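Local coordinates for putative oxidoreductase (Bacteroides fragilis NCTC 9343, PDB 3FHL), which probably acts as a nucleotide-dependent oxidoreductase of the Gfo/Idh/MocA family, with an NAD-binding Rossmann domain, at residues T8-F13 with F31-I36; A129-V134 with P242-H247; V147-T152 with D185-L190. One frame throughout, in Å; residues are numbered along the deposited sequence.

Contact 1. Residues T8-F13 with F31-I36; sequences TGLAAF and FELYKI
The ring of Phe31 meets Thr8 at its edge: Thr8 OG1 lies in the ring plane, 3.5 Å from Phe31 CD1. At the far end of the pairing, Ile36 CG2 touches Phe13 CB at 3.9 Å and lies obliquely to the Phe13 ring. The third ring, Tyr34, has Lys35 CG over one face, toward the rim, and makes a cation-pi contact with Lys7. The two strands, 8-10 and 31-36, run parallel, inclined by 33°. They are the first and last members of a beta-alpha-beta unit of the Rossmann fold, whose helix 15-27 crosses over between them. Thr8 N donates to Glu32 O (2.9 Å) and Leu10 N to Lys35 O (2.8 Å). Midway, a beta bulge shifts the register by one residue, next to an inverse gamma turn centred on Leu33. Thr8 O consequently takes two donors: Tyr34 N, 3.0 Å away in the carbonyl plane, and Lys35 N, tilted 20° from it. Thr8, Leu10, Leu33 and Ile36 point to one face of the sheet, where Leu10 CB lies 4.2 Å from Leu33 CD1; helix 15-27 covers Thr8 through Ile25 and Leu10 through Ala22. Thr8 OG1 stands beside its own backbone N (chi1 -48°), which leaves CG2 anti to that nitrogen; the hydroxyl bonds to Ile6 O. Glu32 OE2 forms a salt bridge with Lys7 and Lys35 NZ one with Asp63. The chemistry therefore divides cleanly: main-chain amides and apolar contacts join the strands, while the charged ends find partners outside the pairing.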
loop_
_atom_site.group_PDB
_atom_site.type_symbol
_atom_site.label_atom_id
_atom_site.label_comp_id
_atom_site.label_asym_id
_atom_site.label_seq_id
_atom_site.Cartn_x
_atom_site.Cartn_y
_atom_site.Cartn_z
ATOM N N THR C 8 -43.015 6.518 -4.979
ATOM C CA THR C 8 -41.894 6.860 -4.109
ATOM C C THR C 8 -41.945 8.285 -3.586
ATOM O O THR C 8 -42.205 9.234 -4.346
ATOM C CB THR C 8 -40.545 6.610 -4.820
ATOM O OG1 THR C 8 -40.560 5.306 -5.410
ATOM C CG2 THR C 8 -39.366 6.707 -3.839
ATOM N N GLY C 9 -41.700 8.405 -2.280
ATOM C CA GLY C 9 -41.514 9.690 -1.615
ATOM C C GLY C 9 -40.042 9.945 -1.298
ATOM O O GLY C 9 -39.366 9.101 -0.709
ATOM N N LEU C 10 -39.552 11.113 -1.695
ATOM C CA LEU C 10 -38.159 11.505 -1.457
ATOM C C LEU C 10 -38.120 12.514 -0.312
ATOM O O LEU C 10 -38.762 13.563 -0.385
ATOM C CB LEU C 10 -37.546 12.082 -2.744
ATOM C CG LEU C 10 -36.050 12.457 -2.778
ATOM C CD1 LEU C 10 -35.152 11.287 -2.373
ATOM C CD2 LEU C 10 -35.649 13.016 -4.146
ATOM N N ALA C 11 -37.370 12.188 0.743
ATOM C CA ALA C 11 -37.396 12.965 1.993
ATOM C C ALA C 11 -36.692 14.325 1.934
ATOM O O ALA C 11 -36.947 15.178 2.778
ATOM C CB ALA C 11 -36.854 12.135 3.152
ATOM N N ALA C 12 -35.825 14.535 0.942
ATOM C CA ALA C 12 -35.118 15.821 0.796
ATOM C C ALA C 12 -34.668 16.099 -0.638
ATOM O O ALA C 12 -34.323 15.179 -1.389
ATOM C CB ALA C 12 -33.919 15.896 1.762
ATOM N N PHE C 13 -34.674 17.370 -1.020
ATOM C CA PHE C 13 -34.147 17.756 -2.323
ATOM C C PHE C 13 -32.871 18.602 -2.176
ATOM O O PHE C 13 -32.662 19.580 -2.902
ATOM C CB PHE C 13 -35.222 18.467 -3.154
ATOM C CG PHE C 13 -35.005 18.381 -4.646
ATOM C CD1 PHE C 13 -35.078 17.156 -5.307
ATOM C CD2 PHE C 13 -34.764 19.535 -5.392
ATOM C CE1 PHE C 13 -34.898 17.077 -6.693
ATOM C CE2 PHE C 13 -34.573 19.471 -6.773
ATOM C CZ PHE C 13 -34.645 18.235 -7.426
ATOM N N PHE C 31 -40.669 2.993 -11.204
ATOM C CA PHE C 31 -40.879 3.877 -10.066
ATOM C C PHE C 31 -41.608 5.110 -10.537
ATOM O O PHE C 31 -41.423 5.546 -11.669
ATOM C CB PHE C 31 -39.530 4.327 -9.444
ATOM C CG PHE C 31 -38.770 3.214 -8.758
ATOM C CD1 PHE C 31 -38.847 3.052 -7.384
ATOM C CD2 PHE C 31 -37.988 2.330 -9.496
ATOM C CE1 PHE C 31 -38.163 2.009 -6.747
ATOM C CE2 PHE C 31 -37.317 1.280 -8.876
ATOM C CZ PHE C 31 -37.391 1.132 -7.504
ATOM N N GLU C 32 -42.409 5.692 -9.650
ATOM C CA GLU C 32 -42.884 7.045 -9.857
ATOM C C GLU C 32 -42.268 7.931 -8.785
ATOM O O GLU C 32 -42.419 7.663 -7.583
ATOM C CB GLU C 32 -44.420 7.118 -9.804
ATOM C CG GLU C 32 -44.958 8.538 -10.000
ATOM C CD GLU C 32 -46.445 8.698 -9.675
ATOM O OE1 GLU C 32 -46.974 9.805 -9.912
ATOM O OE2 GLU C 32 -47.077 7.741 -9.177
ATOM N N LEU C 33 -41.556 8.972 -9.214
ATOM C CA LEU C 33 -41.112 10.015 -8.302
ATOM C C LEU C 33 -42.344 10.836 -7.969
ATOM O O LEU C 33 -42.647 11.839 -8.622
ATOM C CB LEU C 33 -39.995 10.882 -8.907
ATOM C CG LEU C 33 -39.339 11.965 -8.020
ATOM C CD1 LEU C 33 -38.688 11.413 -6.737
ATOM C CD2 LEU C 33 -38.331 12.798 -8.819
ATOM N N TYR C 34 -43.048 10.378 -6.939
ATOM C CA TYR C 34 -44.412 10.820 -6.675
ATOM C C TYR C 34 -44.429 12.076 -5.810
ATOM O O TYR C 34 -45.063 13.074 -6.168
ATOM C CB TYR C 34 -45.232 9.672 -6.062
ATOM C CG TYR C 34 -46.627 10.066 -5.634
ATOM C CD1 TYR C 34 -47.525 10.644 -6.541
ATOM C CD2 TYR C 34 -47.046 9.876 -4.317
ATOM C CE1 TYR C 34 -48.810 11.021 -6.143
ATOM C CE2 TYR C 34 -48.331 10.247 -3.908
ATOM C CZ TYR C 34 -49.205 10.818 -4.826
ATOM O OH TYR C 34 -50.473 11.187 -4.426
ATOM N N LYS C 35 -43.716 12.036 -4.691
ATOM C CA LYS C 35 -43.706 13.159 -3.767
ATOM C C LYS C 35 -42.317 13.544 -3.276
ATOM O O LYS C 35 -41.529 12.684 -2.909
ATOM C CB LYS C 35 -44.625 12.875 -2.581
ATOM C CG LYS C 35 -46.014 13.402 -2.787
ATOM C CD LYS C 35 -46.916 13.083 -1.622
ATOM C CE LYS C 35 -48.293 13.622 -1.923
ATOM N NZ LYS C 35 -49.367 13.066 -1.056
ATOM N N ILE C 36 -42.029 14.844 -3.267
ATOM C CA ILE C 36 -40.747 15.352 -2.775
ATOM C C ILE C 36 -40.974 16.337 -1.626
ATOM O O ILE C 36 -41.703 17.318 -1.777
ATOM C CB ILE C 36 -39.910 16.023 -3.911
ATOM C CG1 ILE C 36 -39.626 15.024 -5.046
ATOM C CG2 ILE C 36 -38.602 16.584 -3.369
ATOM C CD1 ILE C 36 -39.147 15.664 -6.344
#

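Contact 2. Residues A129-V134 with P242-H247; sequences ADFLTV and PRFALH
Helix segment 129-134 runs nearly parallel to strand 244-247, at 10° between directions and 10.6 Å between axes, so the gap is bridged mainly by side chains, those of Asp130, Phe131 and Val134 meeting Arg243, Phe244 and Leu246. This is a helix laid on a beta sheet, in the alpha/beta part of a Gfo/Idh/MocA-type protein. The strand enters through a classic beta bulge, in which Arg243 and Phe244 both face Lys255 of the neighbouring strand; Arg243 and Phe244 each turn toward the helix.

The Phe244 ring is the centre of the contact. Val134 CG2 sits over one face, 3.8 Å from the centroid, a CH-pi contact. The opposite face is covered near its rim by Arg243 NH2. Asp130 CB comes in the ring plane at the edge, and Phe131 CD1 approaches CZ of Phe244 to 4.1 Å. Further along, Val134 CG1 touches Leu246 CD2 at 3.8 Å.

Asp130 holds its CG between backbone N and carbonyl carbon (chi1 47°), which turns the carboxylate toward the N-terminal end of the helix, with OD1 close to Phe131 N (a weak bond) and OD2 toward Arg243. The salt bridge is long, 3.6 Å from Asp130 OD2 to Arg243 NE, with carboxylate and guanidinium planes 78° apart rather than side by side. The guanidinium has a firmer partner in Ser151, through NH2, and makes a cation-pi contact with Phe153. Between the two charged groups lies a water, 2.8 Å from Asp130 OD1, that accepts from Arg243 NH1 at 2.9 Å.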
loop_
_atom_site.group_PDB
_atom_site.type_symbol
_atom_site.label_atom_id
_atom_site.label_comp_id
_atom_site.label_asym_id
_atom_site.label_seq_id
_atom_site.Cartn_x
_atom_site.Cartn_y
_atom_site.Cartn_z
ATOM N N ALA C 129 -18.186 1.939 -11.940
ATOM C CA ALA C 129 -17.629 1.225 -13.101
ATOM C C ALA C 129 -16.454 0.320 -12.741
ATOM O O ALA C 129 -16.402 -0.830 -13.175
ATOM C CB ALA C 129 -17.210 2.227 -14.210
ATOM N N ASP C 130 -15.528 0.837 -11.934
ATOM C CA ASP C 130 -14.328 0.085 -11.558
ATOM C C ASP C 130 -14.633 -1.184 -10.781
ATOM O O ASP C 130 -14.144 -2.242 -11.137
ATOM C CB ASP C 130 -13.280 0.968 -10.839
ATOM C CG ASP C 130 -13.872 1.838 -9.729
ATOM O OD1 ASP C 130 -14.810 1.415 -9.022
ATOM O OD2 ASP C 130 -13.374 2.966 -9.558
ATOM N N PHE C 131 -15.470 -1.070 -9.746
ATOM C CA PHE C 131 -15.859 -2.234 -8.920
ATOM C C PHE C 131 -16.685 -3.279 -9.675
ATOM O O PHE C 131 -16.460 -4.498 -9.539
ATOM C CB PHE C 131 -16.615 -1.765 -7.681
ATOM C CG PHE C 131 -16.964 -2.873 -6.730
ATOM C CD1 PHE C 131 -15.960 -3.582 -6.064
ATOM C CD2 PHE C 131 -18.290 -3.204 -6.488
ATOM C CE1 PHE C 131 -16.272 -4.604 -5.182
ATOM C CE2 PHE C 131 -18.617 -4.244 -5.588
ATOM C CZ PHE C 131 -17.603 -4.930 -4.936
ATOM N N LEU C 132 -17.648 -2.814 -10.474
ATOM C CA LEU C 132 -18.392 -3.713 -11.368
ATOM C C LEU C 132 -17.466 -4.457 -12.325
ATOM O O LEU C 132 -17.684 -5.626 -12.624
ATOM C CB LEU C 132 -19.457 -2.929 -12.158
ATOM C CG LEU C 132 -20.666 -2.431 -11.355
ATOM C CD1 LEU C 132 -21.605 -1.638 -12.268
ATOM C CD2 LEU C 132 -21.436 -3.592 -10.714
ATOM N N THR C 133 -16.430 -3.773 -12.804
ATOM C CA THR C 133 -15.462 -4.409 -13.673
ATOM C C THR C 133 -14.640 -5.427 -12.899
ATOM O O THR C 133 -14.413 -6.528 -13.387
ATOM C CB THR C 133 -14.554 -3.372 -14.343
ATOM O OG1 THR C 133 -15.368 -2.416 -15.041
ATOM C CG2 THR C 133 -13.640 -4.047 -15.332
ATOM N N VAL C 134 -14.227 -5.073 -11.681
ATOM C CA VAL C 134 -13.545 -6.038 -10.791
ATOM C C VAL C 134 -14.392 -7.310 -10.605
ATOM O O VAL C 134 -13.891 -8.406 -10.798
ATOM C CB VAL C 134 -13.145 -5.403 -9.415
ATOM C CG1 VAL C 134 -12.769 -6.487 -8.362
ATOM C CG2 VAL C 134 -12.005 -4.382 -9.596
ATOM N N PRO C 242 -2.935 3.078 -7.558
ATOM C CA PRO C 242 -4.083 2.526 -8.278
ATOM C C PRO C 242 -5.345 2.500 -7.424
ATOM O O PRO C 242 -5.263 2.319 -6.206
ATOM C CB PRO C 242 -3.655 1.089 -8.571
ATOM C CG PRO C 242 -2.143 1.144 -8.568
ATOM C CD PRO C 242 -1.803 2.128 -7.515
ATOM N N ARG C 243 -6.493 2.694 -8.069
ATOM C CA ARG C 243 -7.789 2.505 -7.443
ATOM C C ARG C 243 -7.943 1.030 -7.063
ATOM O O ARG C 243 -8.362 0.712 -5.956
ATOM C CB ARG C 243 -8.913 2.952 -8.400
ATOM C CG ARG C 243 -10.341 2.629 -7.920
ATOM C CD ARG C 243 -10.833 3.542 -6.798
ATOM N NE ARG C 243 -12.050 3.010 -6.181
ATOM C CZ ARG C 243 -12.065 2.084 -5.225
ATOM N NH1 ARG C 243 -13.220 1.661 -4.726
ATOM N NH2 ARG C 243 -10.930 1.579 -4.767
ATOM N N PHE C 244 -7.575 0.149 -7.984
ATOM C CA PHE C 244 -7.533 -1.282 -7.707
ATOM C C PHE C 244 -6.245 -1.878 -8.223
ATOM O O PHE C 244 -5.772 -1.527 -9.310
ATOM C CB PHE C 244 -8.700 -2.025 -8.369
ATOM C CG PHE C 244 -10.031 -1.831 -7.677
ATOM C CD1 PHE C 244 -11.016 -1.032 -8.257
ATOM C CD2 PHE C 244 -10.305 -2.449 -6.453
ATOM C CE1 PHE C 244 -12.264 -0.844 -7.612
ATOM C CE2 PHE C 244 -11.532 -2.263 -5.816
ATOM C CZ PHE C 244 -12.512 -1.465 -6.391
ATOM N N ALA C 245 -5.680 -2.795 -7.448
ATOM C CA ALA C 245 -4.630 -3.660 -7.967
ATOM C C ALA C 245 -4.955 -5.039 -7.456
ATOM O O ALA C 245 -5.006 -5.255 -6.255
ATOM C CB ALA C 245 -3.242 -3.218 -7.486
ATOM N N LEU C 246 -5.209 -5.953 -8.380
ATOM C CA LEU C 246 -5.513 -7.329 -8.021
ATOM C C LEU C 246 -4.454 -8.214 -8.625
ATOM O O LEU C 246 -3.999 -7.951 -9.724
ATOM C CB LEU C 246 -6.899 -7.729 -8.546
ATOM C CG LEU C 246 -8.104 -7.298 -7.696
ATOM C CD1 LEU C 246 -8.388 -5.833 -7.829
ATOM C CD2 LEU C 246 -9.326 -8.086 -8.138
ATOM N N HIS C 247 -4.076 -9.265 -7.903
ATOM C CA HIS C 247 -3.037 -10.165 -8.377
ATOM C C HIS C 247 -3.539 -11.573 -8.215
ATOM O O HIS C 247 -4.096 -11.913 -7.181
ATOM C CB HIS C 247 -1.719 -9.964 -7.579
ATOM C CG HIS C 247 -1.111 -8.600 -7.753
ATOM N ND1 HIS C 247 -0.641 -8.146 -8.966
ATOM C CD2 HIS C 247 -0.922 -7.587 -6.876
ATOM C CE1 HIS C 247 -0.201 -6.908 -8.832
ATOM N NE2 HIS C 247 -0.351 -6.547 -7.569
HETATM O O HOH W 1 -15.493 2.157 -6.415
#

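Contact 3. Residues V147-T152 with D185-L190; sequences VEYEST and DQAIQL
Tyr149 reaches out from strand 147-152 and presses its ring against helix 185-190. Leu190 CD1 lies 3.6 Å from Tyr149 CE1, and Ala187 CB touches the other ortho-to-hydroxyl carbon, Tyr149 CE2, at 4.2 Å; both methyls approach the ring obliquely. The Leu190 side chain crosses the tyrosine at about a right angle. Beyond the ring, Tyr149 OH passes Gln186 CB, with the Gln186 amide plane turned 78° from the ring.

No direct hydrogen bond links the segments; a single water does the work. It accepts from Tyr149 OH at 2.7 Å and from Ser151 OG at 2.8 Å, and donates to Gln186 OE1 at 2.9 Å. Ser151 OG and Gln186 OE1 themselves are 4.1 Å apart, too far for a direct bond. Tyr149 CG and Ser151 OG, two residues apart on the strand, both stand anti to their backbone N (chi1 173° and 167°), and the two hydroxyls converge on this water.

The second shell fixes the three groups. Gln186, extended beyond CG, is held by Arg125 O at its NE2. Arg243 serves both Gln186 and Ser151, through a weak bond to Gln186 OE1 and its bond to the serine, while Phe191 packs edge-to-face with Tyr149 and Phe131 covers Tyr149 and Leu190 from helix 129-139.

Glu148 and Glu150 point to the other side of the strand, where both form salt bridges with Lys232 of the second subunit. The strand thus has helices on one face and a subunit interface on the other, the arrangement of the open mixed sheet in the C-terminal alpha/beta domain of Gfo/Idh/MocA proteins.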
loop_
_atom_site.group_PDB
_atom_site.type_symbol
_atom_site.label_atom_id
_atom_site.label_comp_id
_atom_site.label_asym_id
_atom_site.label_seq_id
_atom_site.Cartn_x
_atom_site.Cartn_y
_atom_site.Cartn_z
ATOM N N VAL C 147 -5.015 -13.943 -5.404
ATOM C CA VAL C 147 -4.214 -13.999 -4.175
ATOM C C VAL C 147 -4.141 -12.675 -3.422
ATOM O O VAL C 147 -3.888 -12.664 -2.215
ATOM C CB VAL C 147 -2.786 -14.578 -4.421
ATOM C CG1 VAL C 147 -2.858 -15.940 -5.098
ATOM C CG2 VAL C 147 -1.917 -13.619 -5.251
ATOM N N GLU C 148 -4.378 -11.557 -4.113
ATOM C CA GLU C 148 -4.257 -10.254 -3.471
ATOM C C GLU C 148 -5.220 -9.230 -4.052
ATOM O O GLU C 148 -5.417 -9.184 -5.257
ATOM C CB GLU C 148 -2.807 -9.729 -3.564
ATOM C CG GLU C 148 -2.611 -8.356 -2.905
ATOM C CD GLU C 148 -1.155 -7.984 -2.644
ATOM O OE1 GLU C 148 -0.279 -8.360 -3.460
ATOM O OE2 GLU C 148 -0.905 -7.295 -1.622
ATOM N N TYR C 149 -5.791 -8.410 -3.172
ATOM C CA TYR C 149 -6.770 -7.398 -3.533
ATOM C C TYR C 149 -6.379 -6.127 -2.810
ATOM O O TYR C 149 -6.335 -6.091 -1.572
ATOM C CB TYR C 149 -8.152 -7.861 -3.043
ATOM C CG TYR C 149 -9.302 -6.880 -3.168
ATOM C CD1 TYR C 149 -10.048 -6.802 -4.352
ATOM C CD2 TYR C 149 -9.675 -6.072 -2.091
ATOM C CE1 TYR C 149 -11.128 -5.947 -4.455
ATOM C CE2 TYR C 149 -10.748 -5.200 -2.180
ATOM C CZ TYR C 149 -11.479 -5.150 -3.366
ATOM O OH TYR C 149 -12.536 -4.290 -3.462
ATOM N N GLU C 150 -6.102 -5.091 -3.588
ATOM C CA GLU C 150 -5.780 -3.773 -3.052
ATOM C C GLU C 150 -6.759 -2.771 -3.590
ATOM O O GLU C 150 -6.998 -2.714 -4.800
ATOM C CB GLU C 150 -4.373 -3.354 -3.462
ATOM C CG GLU C 150 -3.287 -4.278 -2.902
ATOM C CD GLU C 150 -1.978 -4.167 -3.650
ATOM O OE1 GLU C 150 -1.480 -3.039 -3.865
ATOM O OE2 GLU C 150 -1.443 -5.222 -4.023
ATOM N N SER C 151 -7.309 -1.959 -2.702
ATOM C CA SER C 151 -8.306 -0.982 -3.104
ATOM C C SER C 151 -7.979 0.327 -2.389
ATOM O O SER C 151 -7.894 0.369 -1.167
ATOM C CB SER C 151 -9.717 -1.517 -2.753
ATOM O OG SER C 151 -10.720 -0.518 -2.840
ATOM N N THR C 152 -7.791 1.398 -3.155
ATOM C CA THR C 152 -7.311 2.658 -2.617
ATOM C C THR C 152 -8.032 3.860 -3.200
ATOM O O THR C 152 -8.218 3.919 -4.411
ATOM C CB THR C 152 -5.793 2.854 -2.957
ATOM O OG1 THR C 152 -5.045 1.745 -2.465
ATOM C CG2 THR C 152 -5.216 4.185 -2.392
ATOM N N ASP C 185 -17.168 -1.919 2.583
ATOM C CA ASP C 185 -18.394 -2.513 2.015
ATOM C C ASP C 185 -18.127 -3.394 0.794
ATOM O O ASP C 185 -18.545 -4.557 0.751
ATOM C CB ASP C 185 -19.415 -1.433 1.669
ATOM C CG ASP C 185 -20.684 -2.010 1.058
ATOM O OD1 ASP C 185 -21.382 -2.811 1.744
ATOM O OD2 ASP C 185 -20.974 -1.660 -0.110
ATOM N N GLN C 186 -17.378 -2.849 -0.161
ATOM C CA GLN C 186 -16.950 -3.588 -1.343
ATOM C C GLN C 186 -16.167 -4.840 -0.993
ATOM O O GLN C 186 -16.422 -5.895 -1.576
ATOM C CB GLN C 186 -16.105 -2.697 -2.258
ATOM C CG GLN C 186 -16.887 -1.603 -3.023
ATOM C CD GLN C 186 -15.956 -0.677 -3.795
ATOM O OE1 GLN C 186 -14.748 -0.684 -3.569
ATOM N NE2 GLN C 186 -16.511 0.127 -4.710
ATOM N N ALA C 187 -15.227 -4.743 -0.041
ATOM C CA ALA C 187 -14.393 -5.907 0.296
ATOM C C ALA C 187 -15.205 -7.025 0.930
ATOM O O ALA C 187 -14.995 -8.200 0.612
ATOM C CB ALA C 187 -13.211 -5.517 1.205
ATOM N N ILE C 188 -16.126 -6.646 1.813
ATOM C CA ILE C 188 -17.050 -7.613 2.456
ATOM C C ILE C 188 -17.959 -8.294 1.430
ATOM O O ILE C 188 -18.171 -9.510 1.489
ATOM C CB ILE C 188 -17.907 -6.948 3.563
ATOM C CG1 ILE C 188 -17.020 -6.485 4.726
ATOM C CG2 ILE C 188 -18.995 -7.908 4.099
ATOM C CD1 ILE C 188 -17.750 -5.517 5.664
ATOM N N GLN C 189 -18.471 -7.522 0.470
ATOM C CA GLN C 189 -19.278 -8.108 -0.612
ATOM C C GLN C 189 -18.528 -9.193 -1.387
ATOM O O GLN C 189 -19.088 -10.254 -1.696
ATOM C CB GLN C 189 -19.819 -7.021 -1.556
ATOM C CG GLN C 189 -20.985 -6.231 -0.955
ATOM C CD GLN C 189 -22.160 -7.136 -0.543
ATOM O OE1 GLN C 189 -22.766 -7.799 -1.386
ATOM N NE2 GLN C 189 -22.475 -7.163 0.754
ATOM N N LEU C 190 -17.252 -8.955 -1.676
ATOM C CA LEU C 190 -16.489 -9.938 -2.436
ATOM C C LEU C 190 -15.976 -11.117 -1.626
ATOM O O LEU C 190 -15.940 -12.226 -2.140
ATOM C CB LEU C 190 -15.316 -9.283 -3.172
ATOM C CG LEU C 190 -15.619 -8.148 -4.152
ATOM C CD1 LEU C 190 -14.320 -7.565 -4.673
ATOM C CD2 LEU C 190 -16.491 -8.610 -5.310
HETATM O O HOH W 2 -12.836 -2.066 -1.886
#

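From the N terminus, contact 1 comes first: residues 8-13 and 31-36 close a short loop around helix 15-27 within the parallel sheet of the Rossmann domain. That loop is complete before contact 2 opens at residue 129 and spans the chain to residue 247. Contact 3 is nested within it, joining 147-152 to 185-190. The nested pair lies with centres 9 Å apart; strands 146-154 and 244-248 are antiparallel neighbours in the mixed sheet, where His247 O meets Val147 N at 2.8 Å. Helices 129-139 and 180-191 are thereby tied to the same sheet. Contact 1 stands about 33 Å away, centre to centre, from either.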